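Local coordinates for protein 2-methyl-3-hydroxypyridine-5-carboxylic acid oxygenase (Mesorhizobium loti, PDB 3ALJ) that probably uses its FAD to add molecular oxygen to 2-methyl-3-hydroxypyridine-5-carboxylic acid, opening the pyridine ring in the course of vitamin B6 breakdown, at residues A[289-301]-A[336-348]. Residues are numbered along the deposited sequence; the frame is centred on the assembly and turned at random. Where two conformers were deposited one is given.
Sequences AAHAMCPALAQGA and TDRCQALSGDYAA. With FAD (flavin-adenine dinucleotide), chain B.
The flavin-binding loop between helices 288-291 and 300-314 lies along the long helix 321-349, with Leu297 and Met293 packing against its side. Leu297 CD2 meets the Tyr346 ring obliquely, 3.9 Å from Tyr346 CD2, the two side chains crossing at about a right angle. With CG of Met293 held between its backbone N and carbonyl carbon (chi1 68°) and SD extended beyond it, SD comes to 4.1 Å from Cys339 SG. Cys339 SG also lies 3.4 Å from Gln299 CB. Further along the helix, Ala296 CB packs on Tyr346 CB, and Cys294, linked through SG to a beta-mercaptoethanol, lies against Gly344 and Ala347.

In this FAD-dependent aromatic-hydroxylase fold the loop's other side faces the cofactor: Pro295 CB approaches flavin C6, and Ala301 N, at the start of helix 300-314, gives N1 a nearly straight 3.0 Å hydrogen bond.

Gln340, extended, donates a bent hydrogen bond (141° at the hydrogen) from NE2 to Ala292 O, 2.9 Å away and from above the carbonyl plane, and a second to Thr273 O. Thr336 CG2 covers one face of the His291 ring in a CH-pi contact, 3.9 Å from its centroid. Two waters bridge loop and helix, one from Cys294 N to Gln340 O, the other donating to Cys294 O and, in the given conformer, to Ser343 OG.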
loop_
_atom_site.group_PDB
_atom_site.type_symbol
_atom_site.label_atom_id
_atom_site.label_comp_id
_atom_site.label_asym_id
_atom_site.label_seq_id
_atom_site.Cartn_x
_atom_site.Cartn_y
_atom_site.Cartn_z
ATOM N N ALA A 289 -5.659 6.015 -7.099
ATOM C CA ALA A 289 -6.444 6.837 -8.044
ATOM C C ALA A 289 -7.174 5.925 -9.048
ATOM O O ALA A 289 -8.240 6.306 -9.584
ATOM C CB ALA A 289 -5.534 7.801 -8.786
ATOM N N ALA A 290 -6.544 4.775 -9.378
ATOM C CA ALA A 290 -7.070 3.882 -10.402
ATOM C C ALA A 290 -7.636 2.604 -9.873
ATOM O O ALA A 290 -8.515 2.001 -10.503
ATOM C CB ALA A 290 -5.971 3.594 -11.430
ATOM N N HIS A 291 -7.039 2.057 -8.771
ATOM C CA HIS A 291 -7.328 0.629 -8.452
ATOM C C HIS A 291 -7.217 0.341 -6.968
ATOM O O HIS A 291 -6.767 -0.717 -6.550
ATOM C CB HIS A 291 -6.347 -0.264 -9.293
ATOM C CG HIS A 291 -4.908 0.018 -9.054
ATOM N ND1 HIS A 291 -4.276 -0.198 -7.843
ATOM C CD2 HIS A 291 -3.953 0.469 -9.906
ATOM C CE1 HIS A 291 -2.981 0.136 -7.978
ATOM N NE2 HIS A 291 -2.765 0.552 -9.186
ATOM N N ALA A 292 -7.729 1.228 -6.142
ATOM C CA ALA A 292 -7.767 0.897 -4.731
ATOM C C ALA A 292 -8.562 -0.341 -4.419
ATOM O O ALA A 292 -9.559 -0.614 -5.116
ATOM C CB ALA A 292 -8.374 2.042 -3.922
ATOM N N MET A 293 -8.086 -1.194 -3.503
ATOM C CA MET A 293 -8.584 -2.545 -3.320
ATOM C C MET A 293 -8.701 -2.936 -1.870
ATOM O O MET A 293 -8.168 -2.236 -0.999
ATOM C CB MET A 293 -7.719 -3.496 -4.143
ATOM C CG MET A 293 -6.294 -3.628 -3.606
ATOM S SD MET A 293 -5.317 -4.848 -4.552
ATOM C CE MET A 293 -4.863 -3.812 -5.978
ATOM N N CYS A 294 -9.379 -4.026 -1.619
ATOM C CA CYS A 294 -9.365 -4.555 -0.283
ATOM C C CYS A 294 -7.969 -4.999 0.131
ATOM O O CYS A 294 -7.241 -5.496 -0.720
ATOM C CB CYS A 294 -10.306 -5.779 -0.187
ATOM S SG CYS A 294 -12.081 -5.278 -0.489
ATOM N N PRO A 295 -7.591 -4.799 1.391
ATOM C CA PRO A 295 -6.205 -5.108 1.798
ATOM C C PRO A 295 -5.911 -6.534 2.248
ATOM O O PRO A 295 -4.782 -6.797 2.691
ATOM C CB PRO A 295 -5.970 -4.093 2.929
ATOM C CG PRO A 295 -7.305 -4.019 3.623
ATOM C CD PRO A 295 -8.313 -3.961 2.424
ATOM N N ALA A 296 -6.846 -7.465 1.946
ATOM C CA ALA A 296 -6.604 -8.850 2.397
ATOM C C ALA A 296 -5.301 -9.420 1.918
ATOM O O ALA A 296 -4.648 -10.177 2.667
ATOM C CB ALA A 296 -7.810 -9.787 1.958
ATOM N N LEU A 297 -4.925 -9.191 0.664
ATOM C CA LEU A 297 -3.670 -9.727 0.144
ATOM C C LEU A 297 -2.497 -8.827 0.266
ATOM O O LEU A 297 -1.385 -9.173 -0.207
ATOM C CB LEU A 297 -3.843 -10.214 -1.327
ATOM C CG LEU A 297 -4.848 -11.327 -1.543
ATOM C CD1 LEU A 297 -4.919 -11.505 -3.149
ATOM C CD2 LEU A 297 -4.370 -12.582 -0.749
ATOM N N ALA A 298 -2.699 -7.659 0.937
ATOM C CA ALA A 298 -1.602 -6.699 1.195
ATOM C C ALA A 298 -0.826 -6.413 -0.089
ATOM O O ALA A 298 0.389 -6.486 -0.171
ATOM C CB ALA A 298 -0.650 -7.245 2.337
ATOM N N GLN A 299 -1.603 -5.990 -1.104
ATOM C CA GLN A 299 -1.115 -5.632 -2.418
ATOM C C GLN A 299 -1.471 -4.261 -2.949
ATOM O O GLN A 299 -1.220 -3.911 -4.127
ATOM C CB GLN A 299 -1.529 -6.713 -3.466
ATOM C CG GLN A 299 -0.592 -7.977 -3.340
ATOM C CD GLN A 299 0.830 -7.687 -3.821
ATOM O OE1 GLN A 299 1.081 -6.742 -4.562
ATOM N NE2 GLN A 299 1.799 -8.472 -3.361
ATOM N N GLY A 300 -2.207 -3.456 -2.170
ATOM C CA GLY A 300 -2.583 -2.178 -2.737
ATOM C C GLY A 300 -1.363 -1.326 -3.153
ATOM O O GLY A 300 -1.344 -0.732 -4.267
ATOM N N ALA A 301 -0.454 -1.118 -2.198
ATOM C CA ALA A 301 0.760 -0.412 -2.506
ATOM C C ALA A 301 1.687 -1.226 -3.406
ATOM O O ALA A 301 2.348 -0.638 -4.278
ATOM C CB ALA A 301 1.562 0.006 -1.240
ATOM N N THR A 336 -3.377 -6.467 -11.890
ATOM C CA THR A 336 -4.049 -5.646 -10.838
ATOM C C THR A 336 -5.531 -5.940 -10.796
ATOM O O THR A 336 -6.072 -6.065 -9.685
ATOM C CB THR A 336 -3.844 -4.163 -11.161
ATOM O OG1 THR A 336 -2.480 -3.795 -10.835
ATOM C CG2 THR A 336 -4.762 -3.317 -10.211
ATOM N N ASP A 337 -6.231 -6.127 -11.963
ATOM C CA ASP A 337 -7.618 -6.392 -11.908
ATOM C C ASP A 337 -7.878 -7.729 -11.206
ATOM O O ASP A 337 -8.787 -7.871 -10.407
ATOM C CB ASP A 337 -8.150 -6.526 -13.353
ATOM C CG ASP A 337 -8.422 -5.239 -14.005
ATOM O OD1 ASP A 337 -8.438 -4.176 -13.395
ATOM O OD2 ASP A 337 -8.592 -5.302 -15.256
ATOM N N ARG A 338 -7.017 -8.720 -11.493
ATOM C CA ARG A 338 -7.172 -10.059 -10.857
ATOM C C ARG A 338 -6.908 -10.007 -9.379
ATOM O O ARG A 338 -7.616 -10.568 -8.571
ATOM C CB ARG A 338 -6.188 -11.119 -11.464
ATOM C CG ARG A 338 -6.732 -11.588 -12.825
ATOM C CD ARG A 338 -5.927 -12.826 -13.421
ATOM N NE ARG A 338 -4.502 -12.531 -13.583
ATOM C CZ ARG A 338 -3.919 -12.034 -14.695
ATOM N NH1 ARG A 338 -4.709 -11.790 -15.770
ATOM N NH2 ARG A 338 -2.624 -11.804 -14.738
ATOM N N CYS A 339 -5.848 -9.245 -9.020
ATOM C CA CYS A 339 -5.510 -9.139 -7.591
ATOM C C CYS A 339 -6.593 -8.369 -6.746
ATOM O O CYS A 339 -6.986 -8.795 -5.695
ATOM C CB CYS A 339 -4.119 -8.484 -7.466
ATOM S SG CYS A 339 -3.555 -8.303 -5.756
ATOM N N GLN A 340 -7.115 -7.310 -7.380
ATOM C CA GLN A 340 -8.215 -6.570 -6.740
ATOM C C GLN A 340 -9.446 -7.465 -6.518
ATOM O O GLN A 340 -10.055 -7.466 -5.472
ATOM C CB GLN A 340 -8.511 -5.321 -7.599
ATOM C CG GLN A 340 -9.716 -4.600 -7.125
ATOM C CD GLN A 340 -10.028 -3.424 -8.043
ATOM O OE1 GLN A 340 -10.230 -3.609 -9.241
ATOM N NE2 GLN A 340 -10.003 -2.181 -7.499
ATOM N N ALA A 341 -9.730 -8.241 -7.581
ATOM C CA ALA A 341 -10.912 -9.096 -7.422
ATOM C C ALA A 341 -10.734 -10.226 -6.359
ATOM O O ALA A 341 -11.623 -10.399 -5.545
ATOM C CB ALA A 341 -11.259 -9.763 -8.815
ATOM N N LEU A 342 -9.528 -10.827 -6.390
ATOM C CA LEU A 342 -9.275 -11.911 -5.469
ATOM C C LEU A 342 -9.204 -11.373 -4.032
ATOM O O LEU A 342 -9.705 -11.967 -3.094
ATOM C CB LEU A 342 -8.011 -12.696 -5.893
ATOM C CG LEU A 342 -7.783 -13.912 -4.960
ATOM C CD1 LEU A 342 -8.983 -14.900 -5.083
ATOM C CD2 LEU A 342 -6.515 -14.618 -5.495
ATOM N N SER A 343 -8.568 -10.211 -3.873
ATOM C CA SER A 343 -8.526 -9.552 -2.536
ATOM C C SER A 343 -9.907 -9.305 -1.986
ATOM O O SER A 343 -10.205 -9.499 -0.842
ATOM C CB SER A 343 -7.784 -8.200 -2.709
ATOM O OG SER A 343 -6.419 -8.532 -2.962
ATOM N N GLY A 344 -10.748 -8.758 -2.893
ATOM C CA GLY A 344 -12.124 -8.526 -2.499
ATOM C C GLY A 344 -12.918 -9.777 -2.112
ATOM O O GLY A 344 -13.719 -9.760 -1.178
ATOM N N ASP A 345 -12.662 -10.831 -2.891
ATOM C CA ASP A 345 -13.327 -12.114 -2.565
ATOM C C ASP A 345 -12.835 -12.650 -1.222
ATOM O O ASP A 345 -13.619 -12.976 -0.351
ATOM C CB ASP A 345 -12.969 -13.048 -3.680
ATOM C CG ASP A 345 -13.538 -14.445 -3.503
ATOM O OD1 ASP A 345 -13.154 -15.220 -2.576
ATOM O OD2 ASP A 345 -14.361 -14.804 -4.305
ATOM N N TYR A 346 -11.526 -12.615 -0.993
ATOM C CA TYR A 346 -11.060 -13.056 0.344
ATOM C C TYR A 346 -11.590 -12.210 1.440
ATOM O O TYR A 346 -11.973 -12.741 2.463
ATOM C CB TYR A 346 -9.498 -12.906 0.374
ATOM C CG TYR A 346 -8.764 -14.153 -0.127
ATOM C CD1 TYR A 346 -9.291 -15.090 -1.053
ATOM C CD2 TYR A 346 -7.539 -14.451 0.391
ATOM C CE1 TYR A 346 -8.531 -16.232 -1.504
ATOM C CE2 TYR A 346 -6.850 -15.548 0.002
ATOM C CZ TYR A 346 -7.303 -16.437 -0.900
ATOM O OH TYR A 346 -6.615 -17.587 -1.288
ATOM N N ALA A 347 -11.645 -10.880 1.230
ATOM C CA ALA A 347 -12.140 -10.049 2.352
ATOM C C ALA A 347 -13.620 -10.371 2.636
ATOM O O ALA A 347 -13.984 -10.571 3.774
ATOM C CB ALA A 347 -11.997 -8.610 1.904
ATOM N N ALA A 348 -14.423 -10.457 1.555
ATOM C CA ALA A 348 -15.860 -10.720 1.801
ATOM C C ALA A 348 -16.143 -12.058 2.397
ATOM O O ALA A 348 -17.074 -12.174 3.241
ATOM C CB ALA A 348 -16.585 -10.602 0.457
HETATM P PA FAD B . -1.791 7.420 -1.284
HETATM O O1A FAD B . -0.852 6.595 -0.460
HETATM O O2A FAD B . -3.096 7.690 -0.804
HETATM O O5B FAD B . -1.026 8.782 -1.572
HETATM C C5B FAD B . -1.665 9.860 -2.333
HETATM C C4B FAD B . -0.864 11.069 -1.895
HETATM O O4B FAD B . -1.454 12.123 -2.733
HETATM C C3B FAD B . -1.089 11.516 -0.498
HETATM O O3B FAD B . 0.153 11.877 0.140
HETATM C C2B FAD B . -2.116 12.696 -0.645
HETATM O O2B FAD B . -2.001 13.684 0.394
HETATM C C1B FAD B . -1.703 13.345 -1.925
HETATM N N9A FAD B . -2.772 13.946 -2.655
HETATM C C8A FAD B . -4.112 13.629 -2.681
HETATM N N7A FAD B . -4.780 14.387 -3.563
HETATM C C5A FAD B . -3.837 15.237 -4.122
HETATM C C6A FAD B . -3.912 16.174 -5.150
HETATM N N6A FAD B . -5.115 16.461 -5.751
HETATM N N1A FAD B . -2.776 16.796 -5.474
HETATM C C2A FAD B . -1.609 16.560 -4.863
HETATM N N3A FAD B . -1.454 15.628 -3.879
HETATM C C4A FAD B . -2.596 14.960 -3.554
HETATM N N1 FAD B . -0.866 -2.024 0.619
HETATM C C2 FAD B . 0.176 -2.835 0.642
HETATM O O2 FAD B . 0.945 -2.981 -0.321
HETATM N N3 FAD B . 0.443 -3.589 1.785
HETATM C C4 FAD B . -0.343 -3.481 2.933
HETATM O O4 FAD B . 0.039 -4.078 4.008
HETATM C C4X FAD B . -1.439 -2.638 2.869
HETATM N N5 FAD B . -2.348 -2.576 3.980
HETATM C C5X FAD B . -3.477 -1.784 3.879
HETATM C C6 FAD B . -4.442 -1.781 4.901
HETATM C C7 FAD B . -5.529 -0.947 4.834
HETATM C C7M FAD B . -6.566 -0.958 5.993
HETATM C C8 FAD B . -5.733 -0.150 3.727
HETATM C C8M FAD B . -6.965 0.774 3.595
HETATM C C9 FAD B . -4.784 -0.147 2.695
HETATM C C9A FAD B . -3.658 -1.006 2.741
HETATM N N10 FAD B . -2.674 -1.057 1.659
HETATM C C10 FAD B . -1.627 -1.897 1.728
HETATM C "C1'" FAD B . -2.917 -0.201 0.402
HETATM C "C2'" FAD B . -2.050 1.048 0.476
HETATM O "O2'" FAD B . -2.349 1.762 1.694
HETATM C "C3'" FAD B . -2.426 1.996 -0.679
HETATM O "O3'" FAD B . -2.777 1.148 -1.837
HETATM C "C4'" FAD B . -1.329 2.866 -1.134
HETATM O "O4'" FAD B . -0.997 3.742 -0.019
HETATM C "C5'" FAD B . -1.746 3.750 -2.264
HETATM O "O5'" FAD B . -0.646 4.578 -2.625
HETATM P P FAD B . -0.958 5.809 -3.565
HETATM O O1P FAD B . 0.325 6.509 -3.716
HETATM O O2P FAD B . -1.723 5.409 -4.788
HETATM O O3P FAD B . -2.000 6.711 -2.719
HETATM O O HOH W 1 -10.741 -5.399 -3.746
HETATM O O HOH W 2 -4.710 -6.622 -1.388
#